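Local structure of putative sulfatase yidJ (2QZU) at residues I346-D360 with E387-Q399. The protein probably hydrolyses sulfate esters, likely aryl sulfates, as a metal-dependent member of the sulfatase family. Numbering follows the deposited sequence.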
loop_
_atom_site.group_PDB
_atom_site.type_symbol
_atom_site.label_atom_id
_atom_site.label_comp_id
_atom_site.label_asym_id
_atom_site.label_seq_id
_atom_site.Cartn_x
_atom_site.Cartn_y
_atom_site.Cartn_z
ATOM N N ILE A 346 39.723 -16.581 10.778
ATOM C CA ILE A 346 39.417 -15.506 11.708
ATOM C C ILE A 346 38.833 -15.978 13.029
ATOM O O ILE A 346 37.788 -16.630 13.067
ATOM C CB ILE A 346 38.439 -14.501 11.068
ATOM C CG1 ILE A 346 39.019 -13.988 9.748
ATOM C CG2 ILE A 346 38.198 -13.335 12.009
ATOM C CD1 ILE A 346 38.081 -13.086 8.975
ATOM N N LYS A 347 39.524 -15.646 14.115
ATOM C CA LYS A 347 39.074 -16.006 15.453
ATOM C C LYS A 347 37.966 -15.005 15.779
ATOM O O LYS A 347 38.053 -13.839 15.404
ATOM C CB LYS A 347 40.232 -15.858 16.445
ATOM C CG LYS A 347 40.003 -16.516 17.797
ATOM C CD LYS A 347 41.200 -16.299 18.713
ATOM C CE LYS A 347 41.085 -17.113 19.993
ATOM N NZ LYS A 347 41.118 -18.581 19.725
ATOM N N PRO A 348 36.900 -15.445 16.466
ATOM C CA PRO A 348 35.831 -14.493 16.783
ATOM C C PRO A 348 36.296 -13.316 17.638
ATOM O O PRO A 348 37.089 -13.482 18.565
ATOM C CB PRO A 348 34.802 -15.358 17.504
ATOM C CG PRO A 348 34.995 -16.701 16.872
ATOM C CD PRO A 348 36.500 -16.817 16.824
ATOM N N ARG A 349 35.802 -12.127 17.307
ATOM C CA ARG A 349 36.129 -10.910 18.037
ATOM C C ARG A 349 34.810 -10.257 18.437
ATOM O O ARG A 349 33.926 -10.082 17.600
ATOM C CB ARG A 349 36.943 -9.948 17.158
ATOM C CG ARG A 349 38.270 -10.518 16.659
ATOM C CD ARG A 349 39.244 -9.406 16.283
ATOM N NE ARG A 349 38.791 -8.588 15.159
ATOM C CZ ARG A 349 38.947 -8.919 13.880
ATOM N NH1 ARG A 349 38.503 -8.112 12.926
ATOM N NH2 ARG A 349 39.552 -10.053 13.551
ATOM N N LYS A 350 34.680 -9.909 19.714
ATOM C CA LYS A 350 33.462 -9.289 20.230
ATOM C C LYS A 350 32.907 -8.212 19.303
ATOM O O LYS A 350 31.902 -8.424 18.621
ATOM C CB LYS A 350 33.726 -8.702 21.610
ATOM N N SER A 351 33.561 -7.057 19.286
ATOM C CA SER A 351 33.135 -5.945 18.443
ATOM C C SER A 351 34.353 -5.239 17.868
ATOM O O SER A 351 35.342 -5.022 18.567
ATOM C CB SER A 351 32.307 -4.942 19.254
ATOM O OG SER A 351 31.163 -5.555 19.824
ATOM N N ASP A 352 34.280 -4.887 16.591
ATOM C CA ASP A 352 35.382 -4.199 15.934
ATOM C C ASP A 352 34.888 -2.812 15.533
ATOM O O ASP A 352 33.867 -2.685 14.862
ATOM C CB ASP A 352 35.822 -4.978 14.695
ATOM C CG ASP A 352 37.202 -4.581 14.221
ATOM O OD1 ASP A 352 37.453 -3.368 14.058
ATOM O OD2 ASP A 352 38.035 -5.484 14.006
ATOM N N PRO A 353 35.605 -1.754 15.947
ATOM C CA PRO A 353 35.209 -0.382 15.617
ATOM C C PRO A 353 35.612 0.105 14.221
ATOM O O PRO A 353 35.349 1.252 13.870
ATOM C CB PRO A 353 35.881 0.432 16.715
ATOM C CG PRO A 353 37.173 -0.297 16.894
ATOM C CD PRO A 353 36.732 -1.756 16.898
ATOM N N LEU A 354 36.245 -0.758 13.433
ATOM C CA LEU A 354 36.681 -0.384 12.083
ATOM C C LEU A 354 35.538 0.228 11.268
ATOM O O LEU A 354 34.491 -0.393 11.109
ATOM C CB LEU A 354 37.208 -1.617 11.345
ATOM C CG LEU A 354 37.744 -1.337 9.937
ATOM C CD1 LEU A 354 39.051 -0.558 10.036
ATOM C CD2 LEU A 354 37.962 -2.653 9.200
HETATM N N MSE A 355 35.747 1.428 10.732
HETATM C CA MSE A 355 34.695 2.078 9.950
HETATM C C MSE A 355 34.693 1.605 8.499
HETATM O O MSE A 355 34.858 2.399 7.569
HETATM C CB MSE A 355 34.850 3.601 9.990
HETATM C CG MSE A 355 33.561 4.331 9.640
HETATM SE SE MSE A 355 33.817 6.183 9.190
HETATM C CE MSE A 355 34.613 6.778 10.860
ATOM N N ILE A 356 34.503 0.304 8.313
ATOM C CA ILE A 356 34.469 -0.277 6.981
ATOM C C ILE A 356 33.186 0.163 6.279
ATOM O O ILE A 356 32.147 0.341 6.916
ATOM C CB ILE A 356 34.538 -1.829 7.061
ATOM C CG1 ILE A 356 34.465 -2.438 5.660
ATOM C CG2 ILE A 356 33.412 -2.366 7.933
ATOM C CD1 ILE A 356 34.797 -3.920 5.634
ATOM N N ALA A 357 33.266 0.362 4.968
ATOM C CA ALA A 357 32.098 0.784 4.207
ATOM C C ALA A 357 31.646 -0.309 3.257
ATOM O O ALA A 357 32.435 -1.156 2.833
ATOM C CB ALA A 357 32.409 2.053 3.417
ATOM N N PHE A 358 30.365 -0.271 2.921
ATOM C CA PHE A 358 29.758 -1.225 2.001
ATOM C C PHE A 358 30.618 -1.358 0.740
ATOM O O PHE A 358 30.876 -2.466 0.270
ATOM C CB PHE A 358 28.352 -0.724 1.643
ATOM C CG PHE A 358 27.532 -1.678 0.814
ATOM C CD1 PHE A 358 27.165 -2.927 1.309
ATOM C CD2 PHE A 358 27.055 -1.285 -0.438
ATOM C CE1 PHE A 358 26.330 -3.769 0.571
ATOM C CE2 PHE A 358 26.221 -2.116 -1.182
ATOM C CZ PHE A 358 25.855 -3.361 -0.676
ATOM N N ALA A 359 31.085 -0.225 0.219
ATOM C CA ALA A 359 31.883 -0.205 -1.008
ATOM C C ALA A 359 33.326 -0.696 -0.890
ATOM O O ALA A 359 33.997 -0.891 -1.900
ATOM C CB ALA A 359 31.869 1.199 -1.603
ATOM N N ASP A 360 33.809 -0.884 0.332
ATOM C CA ASP A 360 35.176 -1.360 0.527
ATOM C C ASP A 360 35.276 -2.872 0.379
ATOM O O ASP A 360 36.378 -3.421 0.327
ATOM C CB ASP A 360 35.695 -0.971 1.915
ATOM C CG ASP A 360 35.737 0.526 2.122
ATOM O OD1 ASP A 360 35.991 1.258 1.136
ATOM O OD2 ASP A 360 35.532 0.969 3.274
ATOM N N GLU A 387 43.112 -5.268 8.274
ATOM C CA GLU A 387 42.342 -4.817 9.426
ATOM C C GLU A 387 41.255 -5.837 9.774
ATOM O O GLU A 387 41.058 -6.175 10.939
ATOM C CB GLU A 387 41.689 -3.463 9.130
ATOM C CG GLU A 387 42.631 -2.260 9.049
ATOM C CD GLU A 387 43.556 -2.280 7.842
ATOM O OE1 GLU A 387 43.192 -2.863 6.799
ATOM O OE2 GLU A 387 44.652 -1.685 7.932
ATOM N N VAL A 388 40.546 -6.324 8.760
ATOM C CA VAL A 388 39.486 -7.296 8.986
ATOM C C VAL A 388 40.029 -8.616 9.538
ATOM O O VAL A 388 39.498 -9.157 10.504
ATOM C CB VAL A 388 38.702 -7.577 7.679
ATOM C CG1 VAL A 388 37.721 -8.716 7.890
ATOM C CG2 VAL A 388 37.956 -6.319 7.246
ATOM N N LEU A 389 41.100 -9.115 8.931
ATOM C CA LEU A 389 41.696 -10.379 9.356
ATOM C C LEU A 389 42.325 -10.360 10.748
ATOM O O LEU A 389 42.090 -11.261 11.554
ATOM C CB LEU A 389 42.758 -10.820 8.344
ATOM C CG LEU A 389 42.298 -11.243 6.947
ATOM C CD1 LEU A 389 43.519 -11.406 6.049
ATOM C CD2 LEU A 389 41.512 -12.546 7.026
ATOM N N THR A 390 43.114 -9.331 11.030
ATOM C CA THR A 390 43.810 -9.234 12.310
ATOM C C THR A 390 43.075 -8.477 13.402
ATOM O O THR A 390 43.276 -8.739 14.589
ATOM C CB THR A 390 45.186 -8.565 12.134
ATOM O OG1 THR A 390 45.004 -7.216 11.688
ATOM C CG2 THR A 390 46.025 -9.323 11.113
ATOM N N GLY A 391 42.224 -7.539 13.009
ATOM C CA GLY A 391 41.514 -6.753 13.995
ATOM C C GLY A 391 42.322 -5.506 14.306
ATOM O O GLY A 391 41.956 -4.716 15.176
ATOM N N LYS A 392 43.435 -5.340 13.598
ATOM C CA LYS A 392 44.295 -4.177 13.784
ATOM C C LYS A 392 43.495 -2.952 13.360
ATOM O O LYS A 392 43.003 -2.880 12.235
ATOM C CB LYS A 392 45.554 -4.307 12.932
ATOM N N ASN A 393 43.362 -1.994 14.268
ATOM C CA ASN A 393 42.598 -0.787 13.993
ATOM C C ASN A 393 43.267 0.148 12.994
ATOM O O ASN A 393 44.464 0.046 12.720
ATOM C CB ASN A 393 42.325 -0.040 15.298
ATOM N N LYS A 394 42.464 1.053 12.445
ATOM C CA LYS A 394 42.924 2.054 11.491
ATOM C C LYS A 394 42.227 3.341 11.923
ATOM O O LYS A 394 41.301 3.814 11.266
ATOM C CB LYS A 394 42.512 1.669 10.067
ATOM C CG LYS A 394 43.034 2.611 8.992
ATOM C CD LYS A 394 42.649 2.136 7.599
ATOM C CE LYS A 394 43.055 3.156 6.547
ATOM N NZ LYS A 394 42.684 2.730 5.170
ATOM N N LYS A 395 42.680 3.886 13.049
ATOM C CA LYS A 395 42.113 5.098 13.636
ATOM C C LYS A 395 41.995 6.304 12.709
ATOM O O LYS A 395 41.160 7.180 12.933
ATOM C CB LYS A 395 42.912 5.484 14.880
ATOM N N ASP A 396 42.822 6.361 11.673
ATOM C CA ASP A 396 42.777 7.489 10.748
ATOM C C ASP A 396 41.753 7.304 9.632
ATOM O O ASP A 396 41.618 8.163 8.761
ATOM C CB ASP A 396 44.156 7.717 10.129
ATOM C CG ASP A 396 44.637 6.524 9.330
ATOM O OD1 ASP A 396 44.752 5.425 9.912
ATOM O OD2 ASP A 396 44.902 6.688 8.120
ATOM N N LEU A 397 41.030 6.190 9.657
ATOM C CA LEU A 397 40.043 5.927 8.618
ATOM C C LEU A 397 38.864 6.890 8.668
ATOM O O LEU A 397 38.206 7.050 9.700
ATOM C CB LEU A 397 39.541 4.481 8.715
ATOM C CG LEU A 397 38.528 3.993 7.673
ATOM C CD1 LEU A 397 39.058 4.196 6.257
ATOM C CD2 LEU A 397 38.245 2.522 7.931
ATOM N N VAL A 398 38.622 7.537 7.535
ATOM C CA VAL A 398 37.525 8.480 7.383
ATOM C C VAL A 398 36.810 8.090 6.094
ATOM O O VAL A 398 37.454 7.867 5.064
ATOM C CB VAL A 398 38.046 9.931 7.274
ATOM C CG1 VAL A 398 36.897 10.880 6.973
ATOM C CG2 VAL A 398 38.740 10.328 8.573
ATOM N N GLN A 399 35.487 7.993 6.158
ATOM C CA GLN A 399 34.693 7.609 4.996
ATOM C C GLN A 399 33.926 8.795 4.430
ATOM O O GLN A 399 33.503 9.686 5.169
ATOM C CB GLN A 399 33.703 6.502 5.375
ATOM C CG GLN A 399 34.345 5.179 5.775
ATOM C CD GLN A 399 34.885 4.398 4.590
ATOM O OE1 GLN A 399 34.804 4.843 3.445
ATOM N NE2 GLN A 399 35.435 3.218 4.863
HETATM O O HOH W 1 40.099 -3.922 12.443
HETATM O O HOH W 2 38.105 2.817 11.743
HETATM O O HOH W 3 34.903 3.562 1.020
#
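The guanidinium of Arg-349 lies across the C-terminal end of helix 385-390, with the CA of Gly-391 over the centre of one face, 3.4 Å from CZ. Gly-391 is the first residue to leave the helix, at positive phi, and its bare CA lets the flat group settle close against the backbone. Arg-349 NH1 and NH2 both donate to Val-388 O in the plane of the group, at 2.8 and, less straight, 3.2 Å. A bend at chi3 (-64°) turns the arginine tip back toward Asp-352, whose OD2 receives NH1 in a salt bridge that, with the double grip on Val-388 O, holds the rotation of the guanidinium. The other carboxylate oxygen of Asp-352 closes an Asx turn onto Leu-354 N, and a water lies within bonding distance of both Asp-352 OD2 and Glu-387 O.

Beyond this polar patch, Leu-354 is the bump that fills the hollow between the helix and the following loop. Its CD2 meets Glu-387 CB at 3.8 Å and also touches Val-388 CG2, while CD1 reaches Leu-397 CD2. Leu-397 CD2 also presses on the backbone of Met-355, 3.4 Å from its O; the side chains of Met-355 and Gln-399 run past each other in opposite directions, with SE 3.6 Å from Gln-399 CG. A bend at chi2 (-75°) folds Gln-399 back so that NE2 spans two acceptors: Met-355 O, met in the carbonyl plane at 2.9 Å, and the syn lone pair of Asp-360 OD2. A water bridges Asp-360 OD1 and Gln-399 OE1, and OD1 also accepts from Phe-382 N.

Strand 349-352 is the edge of the large mixed sheet beside strand 64-66, and Gln-399 begins the four-stranded antiparallel sheet; the contact thus joins the central sheet to the smaller C-terminal sheet, a two-sheet organisation characteristic of the sulfatase fold.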